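Local coordinates for glycosyl hydrolase family 2, TIM barrel domain protein (Parabacteroides merdae ATCC 43184, PDB 6DXU) that probably hydrolyses beta-glucuronides, as a family 2 glycoside hydrolase (a beta-glucuronidase) of a human gut bacterium, at residues W488-F493 and G552-A557; V513-D518 and R570-H575. All blocks are in the same frame, centred on the assembly; numbering follows the deposited sequence.

Contact 1. Residues W488-F493 and G552-A557; sequences WYRGVF and GGVPRA
One water bridges the two loops through Trp488 O, Gly491 O and Ala557 N: it accepts from Ala557 N (2.8 Å) and gives its hydrogens to the two carbonyls. Both loops follow strands of the TIM barrel, 479-481 and 512-513. Trp488 O and Ala557 N are close but poorly angled for a direct bond, so the water stands in. A second water accepts from Gly491 N and donates to Pro555 O, linking the loops again. Arg556 occupies the N-cap position of helix 557-560, and at the first turn the methyl of Ala557 lies 4.0 Å from Trp488 CE3, while its carbonyl sits over a face of the indole near the rim. Arg556, extended from CG to NE, runs its methylene chain past the other loop, CD resting 3.3 Å from Tyr489 O. Beyond it the guanidinium turns back to its own loop, with NE bonded to Asp547 O. Asp547 also takes the charge of Arg490 through its carboxylate. NH1 and NH2 of Arg556 both reach the carbonyl oxygen of the poorly ordered Gly552, which Arg559 NH1 shares. The same Arg556 NH1 donates to Val554 O at 2.7 Å.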
loop_
_atom_site.group_PDB
_atom_site.type_symbol
_atom_site.label_atom_id
_atom_site.label_comp_id
_atom_site.label_asym_id
_atom_site.label_seq_id
_atom_site.Cartn_x
_atom_site.Cartn_y
_atom_site.Cartn_z
ATOM N N TRP D 488 -47.653 -14.005 16.366
ATOM C CA TRP D 488 -46.898 -14.599 15.273
ATOM C C TRP D 488 -45.669 -15.317 15.801
ATOM O O TRP D 488 -45.734 -16.523 16.053
ATOM C CB TRP D 488 -46.524 -13.565 14.212
ATOM C CG TRP D 488 -46.001 -14.264 12.979
ATOM C CD1 TRP D 488 -44.711 -14.271 12.507
ATOM C CD2 TRP D 488 -46.749 -15.127 12.119
ATOM N NE1 TRP D 488 -44.630 -15.060 11.375
ATOM C CE2 TRP D 488 -45.867 -15.598 11.122
ATOM C CE3 TRP D 488 -48.092 -15.532 12.084
ATOM C CZ2 TRP D 488 -46.284 -16.461 10.100
ATOM C CZ3 TRP D 488 -48.506 -16.386 11.066
ATOM C CH2 TRP D 488 -47.607 -16.840 10.093
ATOM N N TYR D 489 -44.559 -14.599 16.016
ATOM C CA TYR D 489 -43.349 -15.278 16.470
ATOM C C TYR D 489 -43.446 -15.720 17.923
ATOM O O TYR D 489 -42.674 -16.587 18.339
ATOM C CB TYR D 489 -42.113 -14.385 16.280
ATOM C CG TYR D 489 -41.732 -14.195 14.827
ATOM C CD1 TYR D 489 -41.650 -12.927 14.274
ATOM C CD2 TYR D 489 -41.487 -15.294 14.001
ATOM C CE1 TYR D 489 -41.320 -12.752 12.951
ATOM C CE2 TYR D 489 -41.156 -15.127 12.669
ATOM C CZ TYR D 489 -41.066 -13.853 12.152
ATOM O OH TYR D 489 -40.731 -13.666 10.826
ATOM N N ARG D 490 -44.378 -15.160 18.691
ATOM C CA ARG D 490 -44.536 -15.551 20.082
ATOM C C ARG D 490 -45.928 -15.175 20.572
ATOM O O ARG D 490 -46.496 -14.153 20.171
ATOM C CB ARG D 490 -43.462 -14.888 20.956
ATOM C CG ARG D 490 -43.442 -15.345 22.402
ATOM C CD ARG D 490 -42.158 -14.888 23.096
ATOM N NE ARG D 490 -40.967 -15.446 22.456
ATOM C CZ ARG D 490 -40.438 -16.629 22.761
ATOM N NH1 ARG D 490 -40.998 -17.383 23.700
ATOM N NH2 ARG D 490 -39.351 -17.061 22.130
ATOM N N GLY D 491 -46.467 -16.018 21.447
ATOM C CA GLY D 491 -47.705 -15.722 22.137
ATOM C C GLY D 491 -48.946 -15.645 21.263
ATOM O O GLY D 491 -49.002 -16.144 20.134
ATOM N N VAL D 492 -49.943 -14.952 21.797
ATOM C CA VAL D 492 -51.242 -14.826 21.152
ATOM C C VAL D 492 -51.498 -13.355 20.886
ATOM O O VAL D 492 -51.033 -12.484 21.630
ATOM C CB VAL D 492 -52.349 -15.438 22.033
ATOM C CG1 VAL D 492 -52.076 -16.925 22.242
ATOM C CG2 VAL D 492 -52.429 -14.706 23.383
ATOM N N PHE D 493 -52.227 -13.067 19.806
ATOM C CA PHE D 493 -52.339 -11.657 19.474
ATOM C C PHE D 493 -53.253 -10.901 20.432
ATOM O O PHE D 493 -53.187 -9.668 20.467
ATOM C CB PHE D 493 -52.750 -11.448 17.999
ATOM C CG PHE D 493 -54.081 -12.062 17.584
ATOM C CD1 PHE D 493 -54.113 -13.066 16.616
ATOM C CD2 PHE D 493 -55.288 -11.569 18.064
ATOM C CE1 PHE D 493 -55.322 -13.606 16.179
ATOM C CE2 PHE D 493 -56.499 -12.104 17.634
ATOM C CZ PHE D 493 -56.511 -13.133 16.683
ATOM N N GLY D 552 -37.507 -26.139 15.621
ATOM C CA GLY D 552 -37.214 -25.863 17.016
ATOM C C GLY D 552 -38.211 -24.912 17.665
ATOM O O GLY D 552 -39.255 -24.565 17.108
ATOM N N GLY D 553 -37.862 -24.498 18.884
ATOM C CA GLY D 553 -38.634 -23.497 19.597
ATOM C C GLY D 553 -39.846 -24.067 20.317
ATOM O O GLY D 553 -39.978 -25.276 20.537
ATOM N N VAL D 554 -40.747 -23.160 20.687
ATOM C CA VAL D 554 -41.974 -23.494 21.410
ATOM C C VAL D 554 -43.174 -23.253 20.494
ATOM O O VAL D 554 -43.017 -22.613 19.441
ATOM C CB VAL D 554 -42.073 -22.683 22.714
ATOM C CG1 VAL D 554 -40.783 -22.827 23.524
ATOM C CG2 VAL D 554 -42.376 -21.216 22.421
ATOM N N PRO D 555 -44.370 -23.756 20.829
ATOM C CA PRO D 555 -45.538 -23.539 19.960
ATOM C C PRO D 555 -45.804 -22.063 19.692
ATOM O O PRO D 555 -45.765 -21.228 20.600
ATOM C CB PRO D 555 -46.685 -24.178 20.750
ATOM C CG PRO D 555 -46.024 -25.281 21.512
ATOM C CD PRO D 555 -44.654 -24.753 21.881
ATOM N N ARG D 556 -46.104 -21.758 18.430
ATOM C CA ARG D 556 -46.245 -20.389 17.947
ATOM C C ARG D 556 -46.856 -20.412 16.548
ATOM O O ARG D 556 -46.588 -21.321 15.756
ATOM C CB ARG D 556 -44.889 -19.667 17.933
ATOM C CG ARG D 556 -43.802 -20.372 17.121
ATOM C CD ARG D 556 -42.414 -19.797 17.433
ATOM N NE ARG D 556 -41.388 -20.274 16.505
ATOM C CZ ARG D 556 -40.780 -21.454 16.601
ATOM N NH1 ARG D 556 -41.098 -22.291 17.582
ATOM N NH2 ARG D 556 -39.853 -21.800 15.717
ATOM N N ALA D 557 -47.662 -19.387 16.251
ATOM C CA ALA D 557 -48.366 -19.334 14.972
ATOM C C ALA D 557 -47.399 -19.338 13.795
ATOM O O ALA D 557 -47.688 -19.944 12.758
ATOM C CB ALA D 557 -49.267 -18.099 14.914
HETATM O O HOH W 1 -47.436 -17.348 18.195
HETATM O O HOH W 2 -44.793 -18.726 21.571
#

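Contact 2. Residues V513-D518 and R570-H575; sequences VEWGGD and RLIDWH
His575 lies flat on the indole of Trp515, joining the loop after barrel strand 512-513 to helix 565-579 of the TIM barrel domain. Its CB already touches the ring, 3.5 Å from Trp515 CZ3. With CG anti to the carbonyl carbon (chi1 -80°), the imidazole swings over the six-membered ring: His575 CG comes to 3.4 Å from Trp515 CZ3, while CD2, NE2 and, a little farther off, CE1 have Trp515 CE3 as their nearest atom. The result is an offset stack, centroids of the two rings 4.2 Å apart and planes only 7° from parallel. At the imidazole edge ND1 donates to Leu571 O, one turn back, at 2.8 Å and 163°, fixing the ring's rotation. That oxygen also takes the helical bond from His575 N, the two donors coming from opposite faces of the carbonyl.

Around the rest of the indole, Leu571 CD2 meets the edge 4.1 Å from Trp515 CE3, and Ile572 CG1 comes against CZ3; the same isoleucine also touches helix 623-632. Leu571 also packs on the backbone of Gly516, whose phi and psi would jam a side chain against the preceding carbonyl. The indole's far end is held by NE1 bonding to Thr588 OG1. Replacing His575 by alanine removes the imidazole, which would probably leave this face of the indole without its stack and Leu571 O without its side-chain donor. The contact thus divides the imidazole's work: its face gives dispersion contact to the tryptophan, while ND1 is used on its own helix.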
loop_
_atom_site.group_PDB
_atom_site.type_symbol
_atom_site.label_atom_id
_atom_site.label_comp_id
_atom_site.label_asym_id
_atom_site.label_seq_id
_atom_site.Cartn_x
_atom_site.Cartn_y
_atom_site.Cartn_z
ATOM N N VAL D 513 -42.438 -0.471 15.965
ATOM C CA VAL D 513 -42.293 -0.785 14.545
ATOM C C VAL D 513 -42.044 -2.281 14.367
ATOM O O VAL D 513 -41.183 -2.865 15.034
ATOM C CB VAL D 513 -41.206 0.056 13.852
ATOM C CG1 VAL D 513 -41.680 1.515 13.724
ATOM C CG2 VAL D 513 -39.873 -0.051 14.565
ATOM N N GLU D 514 -42.814 -2.880 13.447
ATOM C CA GLU D 514 -42.828 -4.281 13.021
ATOM C C GLU D 514 -43.800 -5.094 13.853
ATOM O O GLU D 514 -43.612 -5.289 15.057
ATOM C CB GLU D 514 -41.438 -4.947 13.036
ATOM C CG GLU D 514 -40.418 -4.230 12.148
ATOM C CD GLU D 514 -39.161 -5.046 11.903
ATOM O OE1 GLU D 514 -39.227 -6.293 12.011
ATOM O OE2 GLU D 514 -38.114 -4.437 11.592
ATOM N N TRP D 515 -44.850 -5.562 13.189
ATOM C CA TRP D 515 -45.772 -6.558 13.711
ATOM C C TRP D 515 -46.515 -7.113 12.510
ATOM O O TRP D 515 -46.438 -6.559 11.408
ATOM C CB TRP D 515 -46.733 -5.976 14.761
ATOM C CG TRP D 515 -47.611 -4.812 14.299
ATOM C CD1 TRP D 515 -47.277 -3.480 14.299
ATOM C CD2 TRP D 515 -48.960 -4.884 13.786
ATOM N NE1 TRP D 515 -48.332 -2.724 13.823
ATOM C CE2 TRP D 515 -49.375 -3.561 13.509
ATOM C CE3 TRP D 515 -49.857 -5.938 13.554
ATOM C CZ2 TRP D 515 -50.643 -3.263 12.985
ATOM C CZ3 TRP D 515 -51.117 -5.643 13.035
ATOM C CH2 TRP D 515 -51.498 -4.313 12.759
ATOM N N GLY D 516 -47.233 -8.212 12.732
ATOM C CA GLY D 516 -48.023 -8.812 11.666
ATOM C C GLY D 516 -47.929 -10.323 11.603
ATOM O O GLY D 516 -47.698 -10.976 12.629
ATOM N N GLY D 517 -48.096 -10.883 10.404
ATOM C CA GLY D 517 -47.978 -12.320 10.200
ATOM C C GLY D 517 -47.977 -12.641 8.720
ATOM O O GLY D 517 -48.443 -11.851 7.898
ATOM N N ASP D 518 -47.423 -13.802 8.385
ATOM C CA ASP D 518 -47.349 -14.217 6.983
ATOM C C ASP D 518 -48.690 -14.744 6.500
ATOM O O ASP D 518 -49.379 -15.474 7.220
ATOM C CB ASP D 518 -46.328 -15.323 6.775
ATOM C CG ASP D 518 -44.910 -14.839 6.887
ATOM O OD1 ASP D 518 -44.434 -14.738 8.032
ATOM O OD2 ASP D 518 -44.279 -14.573 5.837
ATOM N N ARG D 570 -57.627 -11.769 10.972
ATOM C CA ARG D 570 -58.115 -11.673 12.343
ATOM C C ARG D 570 -57.071 -11.052 13.259
ATOM O O ARG D 570 -57.418 -10.331 14.203
ATOM C CB ARG D 570 -58.532 -13.053 12.848
ATOM C CG ARG D 570 -59.786 -13.567 12.134
ATOM C CD ARG D 570 -60.180 -14.966 12.570
ATOM N NE ARG D 570 -61.439 -15.354 11.927
ATOM C CZ ARG D 570 -62.623 -15.388 12.538
ATOM N NH1 ARG D 570 -62.731 -15.071 13.824
ATOM N NH2 ARG D 570 -63.701 -15.750 11.856
ATOM N N LEU D 571 -55.792 -11.345 13.011
ATOM C CA LEU D 571 -54.725 -10.748 13.811
ATOM C C LEU D 571 -54.660 -9.236 13.618
ATOM O O LEU D 571 -54.491 -8.485 14.586
ATOM C CB LEU D 571 -53.381 -11.393 13.451
ATOM C CG LEU D 571 -52.110 -10.900 14.173
ATOM C CD1 LEU D 571 -51.112 -12.039 14.312
ATOM C CD2 LEU D 571 -51.441 -9.705 13.458
ATOM N N ILE D 572 -54.751 -8.771 12.372
ATOM C CA ILE D 572 -54.690 -7.335 12.118
ATOM C C ILE D 572 -55.908 -6.632 12.706
ATOM O O ILE D 572 -55.791 -5.572 13.341
ATOM C CB ILE D 572 -54.560 -7.071 10.608
ATOM C CG1 ILE D 572 -53.186 -7.567 10.127
ATOM C CG2 ILE D 572 -54.783 -5.585 10.285
ATOM C CD1 ILE D 572 -53.089 -7.692 8.600
ATOM N N ASP D 573 -57.095 -7.203 12.467
ATOM C CA ASP D 573 -58.345 -6.695 13.026
ATOM C C ASP D 573 -58.185 -6.423 14.518
ATOM O O ASP D 573 -58.505 -5.333 15.010
ATOM C CB ASP D 573 -59.444 -7.737 12.744
ATOM C CG ASP D 573 -60.856 -7.280 13.096
ATOM O OD1 ASP D 573 -61.064 -6.254 13.781
ATOM O OD2 ASP D 573 -61.788 -7.993 12.662
ATOM N N TRP D 574 -57.648 -7.402 15.240
ATOM C CA TRP D 574 -57.479 -7.264 16.683
ATOM C C TRP D 574 -56.575 -6.084 17.031
ATOM O O TRP D 574 -56.944 -5.224 17.844
ATOM C CB TRP D 574 -56.913 -8.559 17.267
ATOM C CG TRP D 574 -56.754 -8.463 18.744
ATOM C CD1 TRP D 574 -55.640 -8.064 19.434
ATOM C CD2 TRP D 574 -57.771 -8.695 19.725
ATOM N NE1 TRP D 574 -55.894 -8.063 20.783
ATOM C CE2 TRP D 574 -57.198 -8.441 20.990
ATOM C CE3 TRP D 574 -59.108 -9.103 19.658
ATOM C CZ2 TRP D 574 -57.910 -8.593 22.175
ATOM C CZ3 TRP D 574 -59.818 -9.248 20.838
ATOM C CH2 TRP D 574 -59.214 -8.994 22.084
ATOM N N HIS D 575 -55.384 -6.026 16.421
ATOM C CA HIS D 575 -54.449 -4.937 16.705
ATOM C C HIS D 575 -55.102 -3.576 16.495
ATOM O O HIS D 575 -54.955 -2.660 17.316
ATOM C CB HIS D 575 -53.209 -5.049 15.812
ATOM C CG HIS D 575 -52.194 -6.046 16.275
ATOM N ND1 HIS D 575 -52.378 -7.405 16.156
ATOM C CD2 HIS D 575 -50.968 -5.880 16.826
ATOM C CE1 HIS D 575 -51.317 -8.036 16.622
ATOM N NE2 HIS D 575 -50.444 -7.133 17.034
#

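The centres of contacts 1 and 2 lie about 13 Å apart, and along the chain their segments alternate: 488-493, 513-518, 552-557, then 570-575. Segments 513-518 and 552-557 belong to the same long connection after strand 512-513; its start packs on helix 565-579 and its end on the loop after strand 479-481. Trp488 and Phe493 both link the contacts directly: Trp488 CB is 3.3 Å from Gly516 O, its indole lies against Gly517 and Asp518, and Phe493 packs on Leu571 and His575. Trp488 meets Trp563 of a bicine pocket, its side chain about 7 Å from the ligand, against about 14 Å for Leu571: contact 1 borders the ligand site, contact 2 lies nearer the chain's centre.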